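Local coordinates for increased sodium tolerance protein 1 (Saccharomyces cerevisiae, PDB 3GGY), which regulates the recruitment of Vps4 to the ESCRT-III complex late in the sorting of cargo proteins at the multivesicular body, at residues I6-K11 and K129-W134; C15-I20 and L79-V84; A108-I113 and V138-G143. All coordinates share one frame; numbering follows the deposited sequence.

How the interactions relate
The three contacts lie on the same side of the chain's centre and pack against one another near the end of the long helical hairpin where helix 8-46 begins. Interactions 1 and 2 both use helix 8-46, their centres about 12 Å apart, and Thr9 CG2 packs 3.6 Å from Val84 CG1. Interaction 3, built from helices 105-115 and 138-147, adjoins this region: its centre is about 13 Å from that of interaction 1, and Met132 links them, its CG lying 3.5 Å from Ile109 CD1. Between interactions 2 and 3, with centres about 16 Å apart, Leu80 CD1 meets Leu112 CD1 at 3.5 Å. Helix 125-135 thus bridges the start of the chain and helix 138-147.

Interaction 1: I6-K11 and K129-W134; sequences IPFTIK and KDLMAW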
loop_
_atom_site.group_PDB
_atom_site.type_symbol
_atom_site.label_atom_id
_atom_site.label_comp_id
_atom_site.label_asym_id
_atom_site.label_seq_id
_atom_site.Cartn_x
_atom_site.Cartn_y
_atom_site.Cartn_z
ATOM N N ILE A 6 -11.968 22.651 13.304
ATOM C CA ILE A 6 -13.429 22.373 13.408
ATOM C C ILE A 6 -14.063 22.251 12.025
ATOM O O ILE A 6 -14.774 21.286 11.746
ATOM C CB ILE A 6 -14.152 23.485 14.194
ATOM C CG1 ILE A 6 -13.494 23.659 15.567
ATOM C CG2 ILE A 6 -15.625 23.135 14.355
ATOM C CD1 ILE A 6 -14.075 24.793 16.388
ATOM N N PRO A 7 -13.819 23.232 11.138
ATOM C CA PRO A 7 -14.405 23.152 9.799
ATOM C C PRO A 7 -13.960 21.868 9.110
ATOM O O PRO A 7 -12.870 21.355 9.377
ATOM C CB PRO A 7 -13.852 24.392 9.106
ATOM C CG PRO A 7 -13.693 25.362 10.232
ATOM C CD PRO A 7 -13.087 24.500 11.312
ATOM N N PHE A 8 -14.806 21.353 8.229
ATOM C CA PHE A 8 -14.491 20.136 7.500
ATOM C C PHE A 8 -13.148 20.253 6.787
ATOM O O PHE A 8 -12.287 19.383 6.915
ATOM C CB PHE A 8 -15.577 19.849 6.469
ATOM C CG PHE A 8 -15.248 18.711 5.554
ATOM C CD1 PHE A 8 -15.317 17.397 6.002
ATOM C CD2 PHE A 8 -14.839 18.956 4.251
ATOM C CE1 PHE A 8 -14.984 16.344 5.161
ATOM C CE2 PHE A 8 -14.503 17.908 3.401
ATOM C CZ PHE A 8 -14.576 16.601 3.861
ATOM N N THR A 9 -12.978 21.337 6.036
ATOM C CA THR A 9 -11.753 21.574 5.281
ATOM C C THR A 9 -10.493 21.554 6.139
ATOM O O THR A 9 -9.445 21.083 5.695
ATOM C CB THR A 9 -11.823 22.920 4.531
ATOM O OG1 THR A 9 -12.905 22.884 3.594
ATOM C CG2 THR A 9 -10.526 23.183 3.777
ATOM N N ILE A 10 -10.594 22.065 7.361
ATOM C CA ILE A 10 -9.448 22.092 8.260
ATOM C C ILE A 10 -9.163 20.703 8.816
ATOM O O ILE A 10 -8.006 20.284 8.895
ATOM C CB ILE A 10 -9.678 23.078 9.425
ATOM C CG1 ILE A 10 -9.810 24.499 8.874
ATOM C CG2 ILE A 10 -8.526 22.998 10.412
ATOM C CD1 ILE A 10 -10.101 25.551 9.921
ATOM N N LYS A 11 -10.216 19.986 9.195
ATOM C CA LYS A 11 -10.049 18.642 9.728
ATOM C C LYS A 11 -9.481 17.718 8.654
ATOM O O LYS A 11 -8.670 16.841 8.949
ATOM C CB LYS A 11 -11.385 18.088 10.231
ATOM C CG LYS A 11 -11.992 18.881 11.377
ATOM C CD LYS A 11 -13.107 18.104 12.069
ATOM C CE LYS A 11 -14.219 17.735 11.104
ATOM N NZ LYS A 11 -14.854 18.939 10.499
ATOM N N LYS A 129 -12.321 7.981 6.153
ATOM C CA LYS A 129 -13.606 7.324 5.968
ATOM C C LYS A 129 -14.669 8.100 6.734
ATOM O O LYS A 129 -15.713 8.443 6.183
ATOM C CB LYS A 129 -13.563 5.885 6.484
ATOM C CG LYS A 129 -14.875 5.140 6.287
ATOM C CD LYS A 129 -14.833 3.739 6.874
ATOM C CE LYS A 129 -15.103 3.754 8.366
ATOM N NZ LYS A 129 -16.504 4.167 8.660
ATOM N N ASP A 130 -14.392 8.385 8.003
ATOM C CA ASP A 130 -15.342 9.119 8.830
ATOM C C ASP A 130 -15.694 10.472 8.215
ATOM O O ASP A 130 -16.862 10.867 8.189
ATOM C CB ASP A 130 -14.784 9.323 10.242
ATOM C CG ASP A 130 -14.583 8.016 10.986
ATOM O OD1 ASP A 130 -15.409 7.094 10.813
ATOM O OD2 ASP A 130 -13.607 7.911 11.759
ATOM N N LEU A 131 -14.687 11.181 7.721
ATOM C CA LEU A 131 -14.918 12.487 7.110
ATOM C C LEU A 131 -15.769 12.403 5.849
ATOM O O LEU A 131 -16.666 13.226 5.654
ATOM C CB LEU A 131 -13.587 13.160 6.773
ATOM C CG LEU A 131 -12.765 13.679 7.952
ATOM C CD1 LEU A 131 -11.399 14.139 7.461
ATOM C CD2 LEU A 131 -13.507 14.824 8.629
ATOM N N MET A 132 -15.493 11.415 4.999
ATOM C CA MET A 132 -16.241 11.267 3.750
ATOM C C MET A 132 -17.643 10.703 3.947
ATOM O O MET A 132 -18.540 10.975 3.148
ATOM C CB MET A 132 -15.462 10.405 2.751
ATOM C CG MET A 132 -14.135 11.016 2.314
ATOM S SD MET A 132 -14.269 12.774 1.864
ATOM C CE MET A 132 -13.674 13.525 3.369
ATOM N N ALA A 133 -17.831 9.918 5.004
ATOM C CA ALA A 133 -19.148 9.364 5.299
ATOM C C ALA A 133 -20.060 10.531 5.675
ATOM O O ALA A 133 -21.262 10.506 5.416
ATOM C CB ALA A 133 -19.060 8.370 6.451
ATOM N N TRP A 134 -19.478 11.556 6.286
ATOM C CA TRP A 134 -20.236 12.738 6.682
ATOM C C TRP A 134 -20.429 13.692 5.503
ATOM O O TRP A 134 -21.531 14.200 5.270
ATOM C CB TRP A 134 -19.509 13.487 7.804
ATOM C CG TRP A 134 -20.182 14.773 8.168
ATOM C CD1 TRP A 134 -21.266 14.930 8.988
ATOM C CD2 TRP A 134 -19.871 16.075 7.661
ATOM N NE1 TRP A 134 -21.650 16.249 9.017
ATOM C CE2 TRP A 134 -20.810 16.976 8.212
ATOM C CE3 TRP A 134 -18.889 16.571 6.792
ATOM C CZ2 TRP A 134 -20.800 18.346 7.921
ATOM C CZ3 TRP A 134 -18.877 17.934 6.502
ATOM C CH2 TRP A 134 -19.826 18.804 7.067
#
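Phe8, in the first turn of helix 8-46, packs its ring against Leu131, Met132 and Trp134 in an apolar contact with the much later helix 125-135. The Met132 methyl, CE, comes to the edge of the ring, in its plane, beside Phe8 CZ; the approach is unusually short and its exact value doubtful. The bends in the methionine chain matter here, because its CB points away from residues 6-11 and only the folded-back end reaches the ring. Next along the ring, Phe8 CE1 rests 3.8 Å from Leu131 CB. Trp134 reaches in with the six-membered part of its indole, CZ3 lying 3.6 Å from Phe8 CD1; the two rings meet obliquely, centroids 5.6 Å apart and planes at 34°. A chi1 of 173° sends the Phe8 ring out toward helix 125-135, among these three partners. In this ESCRT-III-like N-terminal domain, the contact ties the start of the long helical hairpin to the C-terminal half of the chain. At its more exposed border, Lys11 CE touches Leu131 CD2 at 3.9 Å. Bends at chi3 and chi4 carry Lys11 NZ back to donate to Ile6 O at 2.7 Å, with a C=O...N angle of 145° and the nitrogen tilted from the carbonyl plane. Met132 also packs on Ile113 of helix 105-115.

Interaction 2: C15-I20 and L79-V84; sequences CLKMCI and LLLARV
Leu16 and Leu81 face each other where the backbones come closest, their CA atoms 6.1 Å apart, and the contact around them is built from aliphatic groups. One methyl of Leu16, CD1, runs in over the backbone of the partner helix, 3.7 Å from Leu81 N, and also touches Leu80 CB at 3.8 Å and Val84 CG2 at 3.9 Å. Leu81 answers with both of its methyls. Its chi1 of -180° sets CG beside the carbonyl carbon, from where Leu81 CD2 lies 3.8 Å from Ile20 CD1, the two side chains crossing at about a right angle, while Leu81 CD1 is 4.1 Å from Lys17 CG. The backbones belong to helices 8-46 and 50-82, the long antiparallel hairpin of the ESCRT-III fold, joined here near the N-terminal end of helix 8-46 and the C-terminal end of helix 50-82. Cut back to an alanine, Leu81 would lose both methyls, which would probably leave a gap beside Leu16 CB, Ile20 CD1 and the aliphatic part of Lys17. Farther out, Leu16 also packs on Leu128 of helix 125-135, and Leu80 on Ile105 and Ala108 of helix 105-115. Arg83 takes the N-cap position of the short helix 84-87, which begins with Val84.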
loop_
_atom_site.group_PDB
_atom_site.type_symbol
_atom_site.label_atom_id
_atom_site.label_comp_id
_atom_site.label_asym_id
_atom_site.label_seq_id
_atom_site.Cartn_x
_atom_site.Cartn_y
_atom_site.Cartn_z
ATOM N N CYS A 15 -5.886 15.825 8.657
ATOM C CA CYS A 15 -5.883 14.383 8.458
ATOM C C CYS A 15 -4.932 13.960 7.344
ATOM O O CYS A 15 -4.093 13.080 7.534
ATOM C CB CYS A 15 -7.300 13.899 8.137
ATOM S SG CYS A 15 -7.418 12.119 7.824
ATOM N N LEU A 16 -5.062 14.593 6.185
ATOM C CA LEU A 16 -4.218 14.267 5.044
ATOM C C LEU A 16 -2.740 14.501 5.343
ATOM O O LEU A 16 -1.892 13.701 4.956
ATOM C CB LEU A 16 -4.646 15.078 3.821
ATOM C CG LEU A 16 -5.988 14.670 3.203
ATOM C CD1 LEU A 16 -6.410 15.681 2.153
ATOM C CD2 LEU A 16 -5.862 13.284 2.580
ATOM N N LYS A 17 -2.431 15.588 6.042
ATOM C CA LYS A 17 -1.038 15.872 6.367
ATOM C C LYS A 17 -0.445 14.793 7.268
ATOM O O LYS A 17 0.701 14.384 7.081
ATOM C CB LYS A 17 -0.912 17.246 7.038
ATOM C CG LYS A 17 -1.048 18.406 6.067
ATOM C CD LYS A 17 -0.841 19.743 6.769
ATOM C CE LYS A 17 -0.943 20.900 5.788
ATOM N NZ LYS A 17 0.115 20.840 4.740
ATOM N N MET A 18 -1.228 14.333 8.238
ATOM C CA MET A 18 -0.771 13.298 9.156
ATOM C C MET A 18 -0.638 11.980 8.402
ATOM O O MET A 18 0.307 11.222 8.622
ATOM C CB MET A 18 -1.756 13.137 10.317
ATOM C CG MET A 18 -1.356 12.095 11.354
ATOM S SD MET A 18 -0.034 12.608 12.479
ATOM C CE MET A 18 1.390 11.888 11.718
ATOM N N CYS A 19 -1.586 11.699 7.511
ATOM C CA CYS A 19 -1.512 10.460 6.741
ATOM C C CYS A 19 -0.240 10.432 5.905
ATOM O O CYS A 19 0.422 9.403 5.806
ATOM C CB CYS A 19 -2.727 10.312 5.827
ATOM S SG CYS A 19 -4.227 9.829 6.704
ATOM N N ILE A 20 0.105 11.567 5.306
ATOM C CA ILE A 20 1.309 11.645 4.488
ATOM C C ILE A 20 2.564 11.390 5.323
ATOM O O ILE A 20 3.454 10.647 4.910
ATOM C CB ILE A 20 1.410 13.019 3.792
ATOM C CG1 ILE A 20 0.301 13.138 2.740
ATOM C CG2 ILE A 20 2.776 13.181 3.137
ATOM C CD1 ILE A 20 0.211 14.498 2.088
ATOM N N LEU A 79 -2.251 14.292 -3.573
ATOM C CA LEU A 79 -3.179 14.779 -4.589
ATOM C C LEU A 79 -4.373 15.447 -3.920
ATOM O O LEU A 79 -4.721 16.590 -4.236
ATOM C CB LEU A 79 -3.650 13.615 -5.467
ATOM C CG LEU A 79 -4.666 13.918 -6.574
ATOM C CD1 LEU A 79 -4.665 12.781 -7.577
ATOM C CD2 LEU A 79 -6.056 14.114 -5.988
ATOM N N LEU A 80 -4.999 14.733 -2.989
ATOM C CA LEU A 80 -6.152 15.256 -2.269
ATOM C C LEU A 80 -5.795 16.495 -1.454
ATOM O O LEU A 80 -6.604 17.414 -1.321
ATOM C CB LEU A 80 -6.722 14.184 -1.337
ATOM C CG LEU A 80 -7.322 12.956 -2.020
ATOM C CD1 LEU A 80 -7.782 11.955 -0.964
ATOM C CD2 LEU A 80 -8.491 13.386 -2.897
ATOM N N LEU A 81 -4.586 16.515 -0.904
ATOM C CA LEU A 81 -4.152 17.645 -0.093
ATOM C C LEU A 81 -4.101 18.924 -0.912
ATOM O O LEU A 81 -4.465 19.997 -0.426
ATOM C CB LEU A 81 -2.770 17.378 0.506
ATOM C CG LEU A 81 -2.212 18.505 1.384
ATOM C CD1 LEU A 81 -3.154 18.759 2.554
ATOM C CD2 LEU A 81 -0.824 18.128 1.890
ATOM N N ALA A 82 -3.654 18.805 -2.156
ATOM C CA ALA A 82 -3.547 19.957 -3.044
ATOM C C ALA A 82 -4.897 20.421 -3.586
ATOM O O ALA A 82 -5.024 21.550 -4.066
ATOM C CB ALA A 82 -2.610 19.635 -4.197
ATOM N N ARG A 83 -5.903 19.555 -3.502
ATOM C CA ARG A 83 -7.237 19.876 -4.002
ATOM C C ARG A 83 -8.284 19.909 -2.889
ATOM O O ARG A 83 -9.479 19.761 -3.148
ATOM C CB ARG A 83 -7.653 18.846 -5.059
ATOM C CG ARG A 83 -6.649 18.667 -6.193
ATOM C CD ARG A 83 -7.086 17.572 -7.155
ATOM N NE ARG A 83 -6.132 17.354 -8.244
ATOM C CZ ARG A 83 -6.034 18.116 -9.330
ATOM N NH1 ARG A 83 -6.834 19.164 -9.494
ATOM N NH2 ARG A 83 -5.135 17.827 -10.263
ATOM N N VAL A 84 -7.834 20.116 -1.654
ATOM C CA VAL A 84 -8.731 20.145 -0.503
ATOM C C VAL A 84 -9.916 21.102 -0.631
ATOM O O VAL A 84 -11.038 20.757 -0.259
ATOM C CB VAL A 84 -7.960 20.485 0.790
ATOM C CG1 VAL A 84 -8.919 20.581 1.967
ATOM C CG2 VAL A 84 -6.921 19.422 1.058
#

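Interaction 3: A108-I113 and V138-G143; sequences AIRSLI and VEFVNG
Arg110 meets the edge of the Phe140 ring with one face of its guanidinium, where the axes of segments 108-113 and 138-143 approach to 10.4 Å and cross at -66°. From CB, which points neither at nor away from the other helix, the arginine runs extended to NE. Arg110 CG comes first, 4.0 Å from Phe140 CE1; NE follows at the ring edge and hydrogen-bonds to Asn106 OD1. Arg110 CZ then lies 3.6 Å from Phe140 CE1, which sits over the centre of one guanidinium face. With the two planes 85° apart, the ring stands nearly upright on the arginine, edge to face. At the tip, NH2 forms a salt bridge with Glu93 OE2, while Arg110 NH1 donates at 3.0 Å to a water in the guanidinium plane; that water in turn donates to Phe140 O at 2.9 Å, so the backbone of the second helix is tied to the same group. Farther round the ring, Ile109 CG2 meets Phe140 CZ at 4.0 Å, and Ile113 CD1 meets Phe140 CE2 at 3.9 Å and also touches Val141 CG1. In this helical ESCRT-III-like domain the two helices pack here in the buried core, with Met132 of helix 125-135 lying against Phe140. Because a ring edge rather than its pi face meets the cation, the arrangement is no cation-pi pair, and the buried charge is probably balanced mainly by Glu93, with Asp150 a long and weak second partner.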
loop_
_atom_site.group_PDB
_atom_site.type_symbol
_atom_site.label_atom_id
_atom_site.label_comp_id
_atom_site.label_asym_id
_atom_site.label_seq_id
_atom_site.Cartn_x
_atom_site.Cartn_y
_atom_site.Cartn_z
ATOM N N ALA A 108 -8.506 8.694 -5.931
ATOM C CA ALA A 108 -7.690 8.882 -4.740
ATOM C C ALA A 108 -8.420 8.619 -3.422
ATOM O O ALA A 108 -7.919 7.886 -2.571
ATOM C CB ALA A 108 -7.101 10.290 -4.733
ATOM N N ILE A 109 -9.597 9.212 -3.251
ATOM C CA ILE A 109 -10.344 9.036 -2.011
ATOM C C ILE A 109 -10.843 7.601 -1.846
ATOM O O ILE A 109 -10.800 7.046 -0.748
ATOM C CB ILE A 109 -11.537 10.014 -1.931
ATOM C CG1 ILE A 109 -12.146 9.975 -0.530
ATOM C CG2 ILE A 109 -12.573 9.665 -2.987
ATOM C CD1 ILE A 109 -11.201 10.486 0.558
ATOM N N ARG A 110 -11.307 6.992 -2.935
ATOM C CA ARG A 110 -11.785 5.616 -2.866
ATOM C C ARG A 110 -10.654 4.662 -2.493
ATOM O O ARG A 110 -10.844 3.760 -1.683
ATOM C CB ARG A 110 -12.393 5.194 -4.204
ATOM C CG ARG A 110 -13.733 5.849 -4.486
ATOM C CD ARG A 110 -14.242 5.486 -5.868
ATOM N NE ARG A 110 -15.514 6.151 -6.123
ATOM C CZ ARG A 110 -16.692 5.692 -5.720
ATOM N NH1 ARG A 110 -16.774 4.550 -5.054
ATOM N NH2 ARG A 110 -17.790 6.404 -5.947
ATOM N N SER A 111 -9.474 4.869 -3.073
ATOM C CA SER A 111 -8.343 4.001 -2.782
ATOM C C SER A 111 -7.898 4.088 -1.327
ATOM O O SER A 111 -7.560 3.077 -0.712
ATOM C CB SER A 111 -7.166 4.330 -3.708
ATOM O OG SER A 111 -7.500 4.043 -5.063
ATOM N N LEU A 112 -7.896 5.294 -0.774
ATOM C CA LEU A 112 -7.478 5.481 0.612
ATOM C C LEU A 112 -8.458 4.843 1.586
ATOM O O LEU A 112 -8.058 4.245 2.582
ATOM C CB LEU A 112 -7.319 6.971 0.899
ATOM C CG LEU A 112 -6.080 7.553 0.213
ATOM C CD1 LEU A 112 -6.138 9.076 0.239
ATOM C CD2 LEU A 112 -4.823 7.049 0.911
ATOM N N ILE A 113 -9.747 4.952 1.291
ATOM C CA ILE A 113 -10.753 4.353 2.159
ATOM C C ILE A 113 -10.669 2.827 2.075
ATOM O O ILE A 113 -10.749 2.133 3.091
ATOM C CB ILE A 113 -12.161 4.846 1.766
ATOM C CG1 ILE A 113 -12.287 6.323 2.151
ATOM C CG2 ILE A 113 -13.237 4.011 2.457
ATOM C CD1 ILE A 113 -13.569 6.988 1.668
ATOM N N VAL A 138 -22.948 7.516 3.944
ATOM C CA VAL A 138 -22.509 6.186 4.347
ATOM C C VAL A 138 -22.537 5.208 3.178
ATOM O O VAL A 138 -21.699 4.303 3.097
ATOM C CB VAL A 138 -23.383 5.631 5.495
ATOM C CG1 VAL A 138 -23.014 4.192 5.777
ATOM C CG2 VAL A 138 -23.190 6.475 6.753
ATOM N N GLU A 139 -23.499 5.390 2.276
ATOM C CA GLU A 139 -23.617 4.523 1.110
ATOM C C GLU A 139 -22.322 4.543 0.306
ATOM O O GLU A 139 -21.856 3.505 -0.164
ATOM C CB GLU A 139 -24.769 4.983 0.214
ATOM C CG GLU A 139 -26.163 4.734 0.776
ATOM C CD GLU A 139 -26.356 5.271 2.187
ATOM O OE1 GLU A 139 -26.195 6.495 2.405
ATOM O OE2 GLU A 139 -26.681 4.457 3.080
ATOM N N PHE A 140 -21.756 5.733 0.143
ATOM C CA PHE A 140 -20.518 5.895 -0.607
ATOM C C PHE A 140 -19.392 5.065 -0.001
ATOM O O PHE A 140 -18.758 4.267 -0.694
ATOM C CB PHE A 140 -20.126 7.377 -0.639
ATOM C CG PHE A 140 -18.694 7.618 -1.022
ATOM C CD1 PHE A 140 -18.221 7.240 -2.271
ATOM C CD2 PHE A 140 -17.814 8.210 -0.117
ATOM C CE1 PHE A 140 -16.882 7.436 -2.620
ATOM C CE2 PHE A 140 -16.476 8.412 -0.457
ATOM C CZ PHE A 140 -16.012 8.027 -1.706
ATOM N N VAL A 141 -19.146 5.239 1.293
ATOM C CA VAL A 141 -18.073 4.491 1.939
ATOM C C VAL A 141 -18.307 2.981 1.963
ATOM O O VAL A 141 -17.366 2.210 1.809
ATOM C CB VAL A 141 -17.793 5.025 3.366
ATOM C CG1 VAL A 141 -17.345 6.470 3.290
ATOM C CG2 VAL A 141 -19.022 4.916 4.231
ATOM N N ASN A 142 -19.555 2.546 2.140
ATOM C CA ASN A 142 -19.830 1.115 2.145
ATOM C C ASN A 142 -19.624 0.525 0.753
ATOM O O ASN A 142 -19.197 -0.624 0.608
ATOM C CB ASN A 142 -21.258 0.835 2.625
ATOM C CG ASN A 142 -21.439 1.124 4.102
ATOM O OD1 ASN A 142 -20.476 1.119 4.865
ATOM N ND2 ASN A 142 -22.679 1.360 4.515
ATOM N N GLY A 143 -19.925 1.317 -0.272
ATOM C CA GLY A 143 -19.742 0.848 -1.635
ATOM C C GLY A 143 -18.272 0.570 -1.888
ATOM O O GLY A 143 -17.912 -0.389 -2.573
HETATM O O HOH W 1 -19.172 3.654 -3.456
#